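Taurocyamine kinase (Schistosoma mansoni, PDB 4WOE) catalyses the reversible, magnesium-dependent transfer of a phosphoryl group from ATP to taurocyamine, yielding the phosphagen N-phosphotaurocyamine and ADP. Local coordinates at residues C424-E429 with T629-N634; I480-V485 with S642-I647; L541-F546 with G670-H675; M665-G670 with D684-R689. The protein carries 4 engineered substitutions. All coordinates share one frame; numbering follows the deposited sequence.

Contact 1: residues C424-E429 with T629-N634; sequences CPRTGE and TCCPSN. With 3S5 (Taurocyamine), chain F; NO3 (nitrate ion), chain J.
Cys424 lays its CB against the sulfur of Cys631, Cys424 CB 3.5 Å from Cys631 SG, where a loop of the second N-terminal phosphagen kinase domain meets the active-site loop of the catalytic domain. Next to it the two proline rings touch, Pro425 CG lying 3.9 Å from Pro632 CG, and Leu443 of helix 437-448 packs on both. The backbones are tied at Thr427, which gives two bonds to one acceptor. Its N reaches Cys630 O at 2.8 Å from above the carbonyl plane, while Thr427 OG1 donates to an in-plane lone pair of Cys630 O at 2.6 Å. With chi1 at 63°, OG1 sits between the backbone N and the carbonyl carbon, near enough to its own N to share that oxygen.

The bound taurocyamine fills the far end of the contact. Arg426 bends at chi2 (-74°) and lays one face of its guanidinium against taurocyamine, N01 over its centre, while NH1 and NH2 hold sulfonate oxygens O08 (2.9 Å) and O09 (2.8 Å). Cys424 N also donates to O08. At the other end of the ligand, N01 donates to SG of Cys631, the predicted active-site residue, at 3.4 Å. Sulfonate recognition thus falls mainly to 424-429 and a guanidine contact to 629-634, with Glu585 and Glu674 also bonding the ligand, consistent with a substrate site assembled between the two domains.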
# COMPACT_ATOMS: atom_id res chain seq x y z
N CYS A 424 -18.96 7.19 4.80
CA CYS A 424 -19.97 6.41 4.08
C CYS A 424 -19.41 5.05 3.62
O CYS A 424 -18.21 4.91 3.38
CB CYS A 424 -20.50 7.18 2.85
SG CYS A 424 -21.77 8.47 3.15
N PRO A 425 -20.28 4.05 3.50
CA PRO A 425 -19.91 2.75 2.94
C PRO A 425 -19.75 2.77 1.41
O PRO A 425 -20.04 3.80 0.76
CB PRO A 425 -21.09 1.86 3.34
CG PRO A 425 -22.26 2.80 3.38
CD PRO A 425 -21.70 4.09 3.93
N ARG A 426 -19.30 1.66 0.84
CA ARG A 426 -19.27 1.48 -0.62
C ARG A 426 -19.87 0.13 -1.01
O ARG A 426 -19.27 -0.93 -0.75
CB ARG A 426 -17.84 1.59 -1.15
CG ARG A 426 -17.13 2.88 -0.80
CD ARG A 426 -17.65 4.06 -1.62
NE ARG A 426 -16.74 5.18 -1.49
CZ ARG A 426 -16.72 6.01 -0.45
NH1 ARG A 426 -17.59 5.87 0.55
NH2 ARG A 426 -15.83 6.99 -0.41
N THR A 427 -21.03 0.16 -1.65
CA THR A 427 -21.78 -1.08 -1.89
C THR A 427 -21.17 -1.91 -3.02
O THR A 427 -20.34 -1.42 -3.77
CB THR A 427 -23.25 -0.78 -2.23
OG1 THR A 427 -23.31 -0.03 -3.44
CG2 THR A 427 -23.92 0.03 -1.11
N GLY A 428 -21.57 -3.19 -3.12
CA GLY A 428 -21.02 -4.08 -4.13
C GLY A 428 -21.86 -4.26 -5.40
O GLY A 428 -21.32 -4.63 -6.46
N GLU A 429 -23.17 -4.03 -5.29
CA GLU A 429 -24.06 -4.08 -6.44
C GLU A 429 -25.41 -3.44 -6.11
O GLU A 429 -25.72 -3.17 -4.94
CB GLU A 429 -24.25 -5.53 -6.94
CG GLU A 429 -25.19 -6.41 -6.13
CD GLU A 429 -25.50 -7.72 -6.87
OE1 GLU A 429 -25.81 -7.65 -8.07
OE2 GLU A 429 -25.42 -8.81 -6.25
N THR A 629 -25.97 4.02 -7.25
CA THR A 629 -24.53 4.16 -7.32
C THR A 629 -23.82 3.35 -6.22
O THR A 629 -24.46 2.78 -5.32
CB THR A 629 -24.15 5.62 -7.20
OG1 THR A 629 -24.76 6.14 -6.01
CG2 THR A 629 -24.67 6.41 -8.41
N CYS A 630 -22.50 3.32 -6.30
CA CYS A 630 -21.66 2.61 -5.33
C CYS A 630 -21.90 3.10 -3.90
O CYS A 630 -22.29 2.32 -3.01
CB CYS A 630 -20.19 2.77 -5.70
SG CYS A 630 -19.08 1.90 -4.58
N CYS A 631 -21.63 4.39 -3.69
CA CYS A 631 -21.85 5.05 -2.41
C CYS A 631 -23.29 5.59 -2.32
O CYS A 631 -23.79 6.17 -3.28
CB CYS A 631 -20.86 6.20 -2.25
SG CYS A 631 -20.96 7.07 -0.66
N PRO A 632 -23.95 5.39 -1.16
CA PRO A 632 -25.31 5.92 -0.94
C PRO A 632 -25.39 7.47 -1.05
O PRO A 632 -26.46 8.01 -1.36
CB PRO A 632 -25.64 5.47 0.49
CG PRO A 632 -24.30 5.20 1.14
CD PRO A 632 -23.44 4.68 0.02
N SER A 633 -24.28 8.17 -0.80
CA SER A 633 -24.23 9.63 -0.97
C SER A 633 -24.49 10.11 -2.41
O SER A 633 -24.82 11.28 -2.62
CB SER A 633 -22.87 10.18 -0.52
OG SER A 633 -21.92 10.06 -1.56
N ASN A 634 -24.34 9.22 -3.40
CA ASN A 634 -24.51 9.57 -4.82
C ASN A 634 -25.78 9.02 -5.46
O ASN A 634 -25.84 8.81 -6.68
CB ASN A 634 -23.30 9.07 -5.62
CG ASN A 634 -22.03 9.80 -5.26
OD1 ASN A 634 -22.05 11.01 -5.04
ND2 ASN A 634 -20.92 9.06 -5.17
N01 3S5 F . -18.37 8.32 -2.40
C02 3S5 F . -17.33 9.06 -2.19
N03 3S5 F . -16.41 9.17 -3.11
N04 3S5 F . -17.18 9.74 -1.00
C05 3S5 F . -18.13 9.69 0.09
C06 3S5 F . -17.52 10.37 1.33
S07 3S5 F . -16.39 9.31 2.19
O08 3S5 F . -17.07 7.97 2.42
O09 3S5 F . -15.14 9.07 1.36
O10 3S5 F . -15.96 9.90 3.51
N NO3 J . -17.46 11.38 -4.68
O1 NO3 J . -16.27 11.78 -4.86
O2 NO3 J . -17.94 10.48 -5.45
O3 NO3 J . -18.18 11.87 -3.74

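Contact 2: residues I480-V485 with S642-I647; sequences IVSTRV and SVLLKI. With ADP (adenosine-5'-diphosphate), chain D.
Strands 482-485 and 642-646 run antiparallel, 4.8 Å apart at closest approach and 152° between directions, as neighbours within the eight-stranded antiparallel sheet of the phosphagen kinase catalytic domain. Arg484 and Ser642 form a hydrogen-bonded pair, Arg484 N to Ser642 O and Ser642 N to Arg484 O, each 2.9 Å. Beyond the non-hydrogen-bonded pair Thr483-Val643 the register slips by one residue before Ile480 meets Leu645, which marks a beta bulge; there Val481 N donates to Leu644 O.

On the face bearing Ile480, Thr483, Val643 and Leu645 the contact is hydrocarbon. Ile480 crosses Val643 at about a right angle, Ile480 CG2 resting 3.5 Å from Val643 CB, and its CG1 meets Leu645 CD1 at 3.6 Å.

The other face holds the adenine of ADP, consistent with the ATP-binding role predicted for these residues. Leu644 CD1 lies 3.6 Å from C6 of the base, and from the opposite side the aliphatic part of Arg484 presses in, its CD 3.3 Å from C5. Arg484 reaches there because CG is anti to the backbone N (chi1 178°) and the chain stays extended to NE. Its guanidinium then lies with ribose O4' over one face, and O1B of the beta-phosphate in plane at its edge. The exocyclic N6 donates to Ser482 O, fixing the edge of the base. A water joins Arg484 NH1 to Ser642 OG, 2.8 Å from NH1.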
# COMPACT_ATOMS: atom_id res chain seq x y z
N ILE A 480 -14.90 32.43 -8.69
CA ILE A 480 -15.02 31.15 -9.39
C ILE A 480 -13.95 30.95 -10.48
O ILE A 480 -13.88 31.70 -11.48
CB ILE A 480 -16.41 31.00 -10.04
CG1 ILE A 480 -17.51 31.07 -8.97
CG2 ILE A 480 -16.49 29.68 -10.80
CD1 ILE A 480 -18.91 30.77 -9.50
N VAL A 481 -13.13 29.93 -10.27
CA VAL A 481 -12.17 29.45 -11.27
C VAL A 481 -12.91 28.78 -12.42
O VAL A 481 -12.88 29.24 -13.57
CB VAL A 481 -11.17 28.44 -10.66
CG1 VAL A 481 -10.01 28.16 -11.63
CG2 VAL A 481 -10.67 28.92 -9.32
N SER A 482 -13.60 27.69 -12.08
CA SER A 482 -14.14 26.76 -13.06
C SER A 482 -15.45 26.11 -12.60
O SER A 482 -15.52 25.55 -11.50
CB SER A 482 -13.12 25.66 -13.34
OG SER A 482 -12.89 24.90 -12.16
N THR A 483 -16.47 26.17 -13.45
CA THR A 483 -17.74 25.52 -13.14
C THR A 483 -17.79 24.09 -13.69
O THR A 483 -17.35 23.83 -14.81
CB THR A 483 -18.93 26.31 -13.71
OG1 THR A 483 -18.82 27.68 -13.30
CG2 THR A 483 -20.27 25.74 -13.21
N ARG A 484 -18.34 23.19 -12.89
CA ARG A 484 -18.35 21.77 -13.18
C ARG A 484 -19.66 21.15 -12.71
O ARG A 484 -20.18 21.52 -11.66
CB ARG A 484 -17.15 21.11 -12.51
CG ARG A 484 -17.02 19.60 -12.67
CD ARG A 484 -15.71 19.18 -12.01
NE ARG A 484 -15.36 17.77 -12.15
CZ ARG A 484 -15.77 16.81 -11.34
NH1 ARG A 484 -16.58 17.11 -10.33
NH2 ARG A 484 -15.38 15.55 -11.53
N VAL A 485 -20.22 20.22 -13.49
CA VAL A 485 -21.33 19.39 -13.01
C VAL A 485 -21.13 17.93 -13.46
O VAL A 485 -20.85 17.67 -14.63
CB VAL A 485 -22.71 19.89 -13.52
CG1 VAL A 485 -23.83 19.19 -12.75
CG2 VAL A 485 -22.84 21.40 -13.41
N SER A 642 -20.74 22.15 -8.91
CA SER A 642 -19.68 22.75 -8.13
C SER A 642 -18.93 23.76 -8.91
O SER A 642 -18.92 23.75 -10.14
CB SER A 642 -18.70 21.68 -7.63
OG SER A 642 -17.91 21.17 -8.71
N VAL A 643 -18.29 24.67 -8.19
CA VAL A 643 -17.23 25.49 -8.73
C VAL A 643 -16.04 25.33 -7.77
O VAL A 643 -16.22 24.93 -6.61
CB VAL A 643 -17.63 26.96 -8.88
CG1 VAL A 643 -19.08 27.09 -9.37
CG2 VAL A 643 -17.46 27.69 -7.58
N LEU A 644 -14.84 25.57 -8.26
CA LEU A 644 -13.73 25.85 -7.35
C LEU A 644 -13.83 27.34 -7.00
O LEU A 644 -13.71 28.22 -7.86
CB LEU A 644 -12.38 25.49 -7.96
CG LEU A 644 -11.78 24.15 -7.51
CD1 LEU A 644 -12.85 23.16 -7.05
CD2 LEU A 644 -10.90 23.54 -8.61
N LEU A 645 -14.07 27.58 -5.71
CA LEU A 645 -14.39 28.90 -5.20
C LEU A 645 -13.28 29.49 -4.33
O LEU A 645 -13.10 29.10 -3.18
CB LEU A 645 -15.68 28.84 -4.40
CG LEU A 645 -16.38 30.17 -4.13
CD1 LEU A 645 -16.73 30.89 -5.44
CD2 LEU A 645 -17.62 29.94 -3.26
N LYS A 646 -12.55 30.44 -4.90
CA LYS A 646 -11.60 31.24 -4.14
C LYS A 646 -12.35 32.13 -3.17
O LYS A 646 -12.84 33.20 -3.54
CB LYS A 646 -10.74 32.12 -5.06
CG LYS A 646 -10.02 31.37 -6.15
CD LYS A 646 -9.28 32.31 -7.07
CE LYS A 646 -10.24 33.28 -7.74
NZ LYS A 646 -9.56 34.16 -8.73
N ILE A 647 -12.42 31.70 -1.92
CA ILE A 647 -12.90 32.59 -0.88
C ILE A 647 -11.76 33.03 0.05
O ILE A 647 -11.60 32.45 1.13
CB ILE A 647 -14.04 31.94 -0.04
CG1 ILE A 647 -13.92 30.42 -0.03
CG2 ILE A 647 -15.40 32.32 -0.59
CD1 ILE A 647 -14.83 29.76 1.01
PB ADP D . -16.29 13.48 -7.77
O1B ADP D . -16.19 13.82 -9.24
O2B ADP D . -15.73 12.11 -7.44
O3B ADP D . -17.64 13.74 -7.15
PA ADP D . -13.98 14.33 -6.25
O1A ADP D . -14.00 15.34 -5.11
O2A ADP D . -13.90 12.85 -5.97
O3A ADP D . -15.33 14.63 -7.11
O5' ADP D . -12.73 14.68 -7.22
C5' ADP D . -12.85 14.62 -8.64
C4' ADP D . -11.96 15.66 -9.32
O4' ADP D . -12.77 16.72 -9.83
C3' ADP D . -10.95 16.30 -8.38
O3' ADP D . -9.71 16.47 -9.09
C2' ADP D . -11.50 17.68 -8.09
O2' ADP D . -10.45 18.60 -7.84
C1' ADP D . -12.20 17.97 -9.41
N9 ADP D . -13.22 19.05 -9.31
C8 ADP D . -14.35 19.04 -8.58
N7 ADP D . -15.03 20.20 -8.74
C5 ADP D . -14.32 20.98 -9.59
C6 ADP D . -14.47 22.33 -10.20
N6 ADP D . -15.53 23.12 -9.92
N1 ADP D . -13.49 22.75 -11.04
C2 ADP D . -12.42 21.98 -11.33
N3 ADP D . -12.24 20.74 -10.82
C4 ADP D . -13.13 20.20 -9.96
O HOH W 1 -18.72 18.82 -9.97

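Contact 3: residues L541-F546 with G670-H675; sequences LVEDHF and GLYGEH. With ADP (adenosine-5'-diphosphate), chain D; 3S5 (Taurocyamine), chain F.
A stacked pair of rings, His545 and Tyr672, joins a Schellman-capped helix end to a type I beta turn, Gly670 to Gly673, in the predicted nucleotide-binding loop. His545 is the C-prime residue of the cap: its positive phi (65°) ends helix 535-543, while its own N bonds Val542 O and Phe546 N bonds Leu541 O.

The aromatic contact is an offset stack of the His545 and Tyr672 rings, with centroids 4.0 Å apart and planes 15° from parallel. His545 chi1 (-57°) sets CG beside the backbone N and turns the imidazole to the tyrosine. His545 CE1 sits above the centre of the Tyr672 ring, whereas Tyr672 CE1 lies over the rim of the imidazole. Leu671 adds its CD1 at 3.8 Å from His545 CE1, and Leu644 of strand 639-646 packs on both Leu671 and His545.

Among hydrogen bonds, one crosses directly between the segments: Tyr672 OH gives its proton to Glu543 O at 2.6 Å, in the carbonyl plane and on a lone pair. This holds the phenol at the helix terminus and probably helps keep the ring over the histidine. A second link runs through ADP, whose O2' is hydrogen-bonded to His545 ND1 (2.9 Å) and weakly to Leu671 O. The edge of the imidazole thus reads the ribose while one face takes the tyrosine.

Beyond the turn the loop reaches phosphate and substrate. Gly673 has no side chain, which leaves room for ADP O1A beside its CA, and Glu674 N donates to that same oxygen. The Glu674 carboxylate receives two taurocyamine bonds, N04 to OE1 and N03 to OE2, each 2.7 Å long.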
# COMPACT_ATOMS: atom_id res chain seq x y z
N LEU A 541 -3.30 15.18 -16.53
CA LEU A 541 -4.77 15.20 -16.50
C LEU A 541 -5.36 15.20 -15.07
O LEU A 541 -6.40 15.83 -14.83
CB LEU A 541 -5.34 14.01 -17.28
CG LEU A 541 -5.27 13.87 -18.80
CD1 LEU A 541 -3.86 13.95 -19.38
CD2 LEU A 541 -5.92 12.56 -19.21
N VAL A 542 -4.69 14.51 -14.15
CA VAL A 542 -5.08 14.52 -12.73
C VAL A 542 -4.88 15.89 -12.07
O VAL A 542 -5.77 16.39 -11.38
CB VAL A 542 -4.30 13.46 -11.91
CG1 VAL A 542 -4.50 13.68 -10.42
CG2 VAL A 542 -4.75 12.05 -12.29
N GLU A 543 -3.70 16.49 -12.28
CA GLU A 543 -3.40 17.81 -11.72
C GLU A 543 -4.24 18.89 -12.41
O GLU A 543 -4.50 19.96 -11.86
CB GLU A 543 -1.91 18.11 -11.83
CG GLU A 543 -1.55 19.60 -11.81
CD GLU A 543 -0.05 19.85 -11.64
OE1 GLU A 543 0.73 18.87 -11.70
OE2 GLU A 543 0.34 21.02 -11.46
N ASP A 544 -4.68 18.60 -13.63
CA ASP A 544 -5.56 19.50 -14.36
C ASP A 544 -7.01 19.32 -13.90
O ASP A 544 -7.93 19.91 -14.48
CB ASP A 544 -5.43 19.27 -15.87
CG ASP A 544 -4.07 19.73 -16.43
OD1 ASP A 544 -3.32 20.44 -15.71
OD2 ASP A 544 -3.75 19.39 -17.59
N HIS A 545 -7.21 18.50 -12.87
CA HIS A 545 -8.54 18.22 -12.30
C HIS A 545 -9.46 17.48 -13.28
O HIS A 545 -10.68 17.51 -13.12
CB HIS A 545 -9.24 19.50 -11.82
CG HIS A 545 -8.47 20.32 -10.83
ND1 HIS A 545 -8.80 20.35 -9.48
CD2 HIS A 545 -7.42 21.16 -10.98
CE1 HIS A 545 -7.96 21.16 -8.85
NE2 HIS A 545 -7.12 21.66 -9.74
N PHE A 546 -8.87 16.82 -14.29
CA PHE A 546 -9.63 16.12 -15.34
C PHE A 546 -9.81 14.62 -15.05
O PHE A 546 -10.89 14.05 -15.27
CB PHE A 546 -8.95 16.30 -16.71
CG PHE A 546 -9.03 17.71 -17.25
CD1 PHE A 546 -10.20 18.44 -17.13
CD2 PHE A 546 -7.94 18.30 -17.86
CE1 PHE A 546 -10.28 19.75 -17.62
CE2 PHE A 546 -8.01 19.60 -18.35
CZ PHE A 546 -9.18 20.32 -18.22
N GLY A 670 -11.73 19.86 -0.62
CA GLY A 670 -10.47 20.54 -0.89
C GLY A 670 -10.29 20.89 -2.36
O GLY A 670 -11.13 20.54 -3.21
N LEU A 671 -9.19 21.58 -2.65
CA LEU A 671 -8.85 21.98 -4.02
C LEU A 671 -8.86 20.81 -4.99
O LEU A 671 -9.31 20.95 -6.13
CB LEU A 671 -7.48 22.67 -4.05
CG LEU A 671 -6.95 23.00 -5.46
CD1 LEU A 671 -7.92 23.93 -6.19
CD2 LEU A 671 -5.54 23.58 -5.42
N TYR A 672 -8.35 19.65 -4.55
CA TYR A 672 -8.29 18.48 -5.42
C TYR A 672 -9.28 17.38 -5.02
O TYR A 672 -8.98 16.18 -5.14
CB TYR A 672 -6.86 17.94 -5.46
CG TYR A 672 -6.04 18.64 -6.51
CD1 TYR A 672 -6.02 18.17 -7.82
CD2 TYR A 672 -5.31 19.79 -6.20
CE1 TYR A 672 -5.28 18.82 -8.80
CE2 TYR A 672 -4.57 20.45 -7.17
CZ TYR A 672 -4.55 19.96 -8.47
OH TYR A 672 -3.81 20.61 -9.43
N GLY A 673 -10.46 17.81 -4.56
CA GLY A 673 -11.55 16.90 -4.23
C GLY A 673 -11.67 16.59 -2.75
O GLY A 673 -11.02 17.22 -1.91
N GLU A 674 -12.54 15.63 -2.43
CA GLU A 674 -12.70 15.15 -1.06
C GLU A 674 -11.36 14.62 -0.51
O GLU A 674 -10.50 14.17 -1.27
CB GLU A 674 -13.77 14.04 -1.00
CG GLU A 674 -13.42 12.78 -1.80
CD GLU A 674 -14.44 11.66 -1.64
OE1 GLU A 674 -15.43 11.84 -0.88
OE2 GLU A 674 -14.26 10.58 -2.26
N HIS A 675 -11.21 14.71 0.81
CA HIS A 675 -10.01 14.22 1.51
C HIS A 675 -8.72 14.93 1.07
O HIS A 675 -7.64 14.35 1.14
CB HIS A 675 -9.83 12.71 1.33
CG HIS A 675 -11.11 11.94 1.33
ND1 HIS A 675 -12.10 12.15 2.27
CD2 HIS A 675 -11.55 10.95 0.53
CE1 HIS A 675 -13.10 11.32 2.04
NE2 HIS A 675 -12.80 10.57 0.99
PB ADP D . -16.29 13.48 -7.77
O1B ADP D . -16.19 13.82 -9.24
O2B ADP D . -15.73 12.11 -7.44
O3B ADP D . -17.64 13.74 -7.15
PA ADP D . -13.98 14.33 -6.25
O1A ADP D . -14.00 15.34 -5.11
O2A ADP D . -13.90 12.85 -5.97
O3A ADP D . -15.33 14.63 -7.11
O5' ADP D . -12.73 14.68 -7.22
C5' ADP D . -12.85 14.62 -8.64
C4' ADP D . -11.96 15.66 -9.32
O4' ADP D . -12.77 16.72 -9.83
C3' ADP D . -10.95 16.30 -8.38
O3' ADP D . -9.71 16.47 -9.09
C2' ADP D . -11.50 17.68 -8.09
O2' ADP D . -10.45 18.60 -7.84
C1' ADP D . -12.20 17.97 -9.41
N9 ADP D . -13.22 19.05 -9.31
C8 ADP D . -14.35 19.04 -8.58
N7 ADP D . -15.03 20.20 -8.74
C5 ADP D . -14.32 20.98 -9.59
C6 ADP D . -14.47 22.33 -10.20
N6 ADP D . -15.53 23.12 -9.92
N1 ADP D . -13.49 22.75 -11.04
C2 ADP D . -12.42 21.98 -11.33
N3 ADP D . -12.24 20.74 -10.82
C4 ADP D . -13.13 20.20 -9.96
N01 3S5 F . -18.37 8.32 -2.40
C02 3S5 F . -17.33 9.06 -2.19
N03 3S5 F . -16.41 9.17 -3.11
N04 3S5 F . -17.18 9.74 -1.00
C05 3S5 F . -18.13 9.69 0.09
C06 3S5 F . -17.52 10.37 1.33
S07 3S5 F . -16.39 9.31 2.19
O08 3S5 F . -17.07 7.97 2.42
O09 3S5 F . -15.14 9.07 1.36
O10 3S5 F . -15.96 9.90 3.51

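Contact 4: residues M665-G670 with D684-R689; sequences MLQARG and DISNKR. With ADP (adenosine-5'-diphosphate), chain D; NO3 (nitrate ion), chain J.
An antiparallel hairpin with a long connecting loop forms this contact at one margin of the catalytic sheet, where strand 666-669 is the outermost strand and 682-687 its inner neighbour. The strand axes approach to 4.6 Å at 156°. Gln667 pairs with Ser686 through two backbone bonds, Gln667 N to Ser686 O being 2.8 Å, and Arg669 N continues the pairing to Asp684 O with a nearly straight bond (176°).

On one side Leu666 and Ile685 meet through their CD1 methyls, 3.3 Å apart and tighter than usual van der Waals contact. With CG1 anti to the backbone N (chi1 -178°), a further turn at chi2 brings Ile685 CD1 to Leu666; helix 695-711 packs behind both, through Met709 and Val706.

The other side faces the active site. Arg669 and Asp684 lie side by side, pointing the same way, with CB atoms 3.6 Å apart, but their charged ends have separate partners. Asp684 OD2 makes a salt bridge to Arg640 NH1. The extended Arg669 sends its guanidinium edge to ADP O1A through NH1 (2.9 Å) and to nitrate, which probably mimics the phosphoryl group in transfer as in transition-state analogue complexes of related kinases. Gln667 OE1 accepts from Arg669 NE, which approaches above the amide plane, and helps to position the guanidinium. A water donates to the same OE1 and to Asn687 O and bonds Ser686 OG at 2.7 Å.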
# COMPACT_ATOMS: atom_id res chain seq x y z
N MET A 665 -27.38 22.79 2.75
CA MET A 665 -27.23 21.41 2.29
C MET A 665 -26.14 21.40 1.21
O MET A 665 -26.30 20.84 0.12
CB MET A 665 -28.56 20.84 1.76
CG MET A 665 -29.66 20.76 2.80
SD MET A 665 -29.23 19.58 4.10
CE MET A 665 -30.66 19.75 5.18
N LEU A 666 -25.04 22.08 1.50
CA LEU A 666 -23.91 22.06 0.60
C LEU A 666 -22.65 21.57 1.34
O LEU A 666 -22.59 21.58 2.57
CB LEU A 666 -23.72 23.43 -0.07
CG LEU A 666 -23.56 24.79 0.59
CD1 LEU A 666 -22.21 24.87 1.13
CD2 LEU A 666 -23.74 25.87 -0.44
N GLN A 667 -21.67 21.09 0.58
CA GLN A 667 -20.51 20.42 1.16
C GLN A 667 -19.21 21.08 0.71
O GLN A 667 -19.09 21.50 -0.45
CB GLN A 667 -20.50 18.93 0.77
CG GLN A 667 -19.52 18.07 1.57
CD GLN A 667 -18.99 16.85 0.81
OE1 GLN A 667 -19.56 16.43 -0.20
NE2 GLN A 667 -17.90 16.28 1.30
N ALA A 668 -18.24 21.17 1.62
CA ALA A 668 -16.93 21.72 1.31
C ALA A 668 -15.89 20.61 1.13
O ALA A 668 -15.66 19.81 2.03
CB ALA A 668 -16.48 22.69 2.39
N ARG A 669 -15.26 20.58 -0.05
CA ARG A 669 -14.13 19.69 -0.30
C ARG A 669 -12.88 20.53 -0.57
O ARG A 669 -12.96 21.75 -0.73
CB ARG A 669 -14.40 18.75 -1.48
CG ARG A 669 -15.61 17.83 -1.28
CD ARG A 669 -16.01 17.15 -2.59
NE ARG A 669 -17.19 16.31 -2.44
CZ ARG A 669 -17.33 15.10 -2.96
NH1 ARG A 669 -16.35 14.56 -3.67
NH2 ARG A 669 -18.45 14.42 -2.76
N GLY A 670 -11.73 19.86 -0.62
CA GLY A 670 -10.47 20.54 -0.89
C GLY A 670 -10.29 20.89 -2.36
O GLY A 670 -11.13 20.54 -3.21
N ASP A 684 -13.69 23.67 -3.23
CA ASP A 684 -14.67 22.84 -3.94
C ASP A 684 -16.02 23.01 -3.26
O ASP A 684 -16.26 22.47 -2.17
CB ASP A 684 -14.21 21.36 -3.93
CG ASP A 684 -15.12 20.42 -4.74
OD1 ASP A 684 -14.56 19.52 -5.40
OD2 ASP A 684 -16.38 20.55 -4.70
N ILE A 685 -16.92 23.77 -3.88
CA ILE A 685 -18.19 24.08 -3.24
C ILE A 685 -19.40 23.47 -3.98
O ILE A 685 -19.83 23.96 -5.03
CB ILE A 685 -18.36 25.62 -3.10
CG1 ILE A 685 -19.67 25.92 -2.39
CG2 ILE A 685 -18.23 26.35 -4.46
CD1 ILE A 685 -19.74 25.20 -1.09
N SER A 686 -19.95 22.39 -3.42
CA SER A 686 -21.02 21.64 -4.08
C SER A 686 -22.30 21.54 -3.26
O SER A 686 -22.27 21.66 -2.05
CB SER A 686 -20.53 20.23 -4.42
OG SER A 686 -20.55 19.38 -3.28
N ASN A 687 -23.42 21.29 -3.94
CA ASN A 687 -24.67 20.89 -3.27
C ASN A 687 -24.51 19.55 -2.57
O ASN A 687 -23.99 18.60 -3.17
CB ASN A 687 -25.80 20.81 -4.28
CG ASN A 687 -25.51 19.81 -5.39
OD1 ASN A 687 -24.70 20.07 -6.29
ND2 ASN A 687 -26.17 18.66 -5.34
N LYS A 688 -24.93 19.43 -1.32
CA LYS A 688 -24.69 18.15 -0.63
C LYS A 688 -25.71 17.08 -1.02
O LYS A 688 -25.34 15.93 -1.23
CB LYS A 688 -24.69 18.30 0.90
CG LYS A 688 -24.17 17.03 1.60
CD LYS A 688 -24.71 16.87 3.01
CE LYS A 688 -24.09 15.65 3.69
NZ LYS A 688 -24.25 15.67 5.18
N ARG A 689 -26.99 17.44 -1.11
CA ARG A 689 -28.00 16.41 -1.34
C ARG A 689 -28.26 16.19 -2.83
O ARG A 689 -28.16 17.10 -3.66
CB ARG A 689 -29.31 16.75 -0.60
CG ARG A 689 -30.06 18.00 -1.06
CD ARG A 689 -31.25 18.28 -0.11
NE ARG A 689 -32.55 17.87 -0.66
CZ ARG A 689 -33.46 18.71 -1.16
NH1 ARG A 689 -33.22 20.01 -1.18
NH2 ARG A 689 -34.60 18.24 -1.64
PB ADP D . -16.29 13.48 -7.77
O1B ADP D . -16.19 13.82 -9.24
O2B ADP D . -15.73 12.11 -7.44
O3B ADP D . -17.64 13.74 -7.15
PA ADP D . -13.98 14.33 -6.25
O1A ADP D . -14.00 15.34 -5.11
O2A ADP D . -13.90 12.85 -5.97
O3A ADP D . -15.33 14.63 -7.11
O5' ADP D . -12.73 14.68 -7.22
C5' ADP D . -12.85 14.62 -8.64
C4' ADP D . -11.96 15.66 -9.32
O4' ADP D . -12.77 16.72 -9.83
C3' ADP D . -10.95 16.30 -8.38
O3' ADP D . -9.71 16.47 -9.09
C2' ADP D . -11.50 17.68 -8.09
O2' ADP D . -10.45 18.60 -7.84
C1' ADP D . -12.20 17.97 -9.41
N9 ADP D . -13.22 19.05 -9.31
C8 ADP D . -14.35 19.04 -8.58
N7 ADP D . -15.03 20.20 -8.74
C5 ADP D . -14.32 20.98 -9.59
C6 ADP D . -14.47 22.33 -10.20
N6 ADP D . -15.53 23.12 -9.92
N1 ADP D . -13.49 22.75 -11.04
C2 ADP D . -12.42 21.98 -11.33
N3 ADP D . -12.24 20.74 -10.82
C4 ADP D . -13.13 20.20 -9.96
N NO3 J . -17.46 11.38 -4.68
O1 NO3 J . -16.27 11.78 -4.86
O2 NO3 J . -17.94 10.48 -5.45
O3 NO3 J . -18.18 11.87 -3.74
O HOH W 2 -21.29 16.92 -2.50
O HOH W 3 -17.95 19.81 -2.47

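From the N terminus, contact 1 opens at 424-429, contact 2 at 480-485 and contact 3 at 541-546. Contact 1 then closes at 629-634, contact 2 at 642-647, and contact 3 at 670-675, so these three cross one another and none nests. Contact 4 opens at 665-670, sharing Gly670 with contact 3, and closes last at 684-689; it crosses contact 3 but follows contacts 1 and 2 in series. Contact 1 joins the second N-terminal domain to the catalytic domain that follows it. Contacts 2 and 4 lie in one sheet through neighbouring strands 639-646 and 682-687, and contact 3 brings in helix 535-543. ADP touches contacts 2, 3 and 4; taurocyamine links 1 and 3, and nitrate 1 and 4.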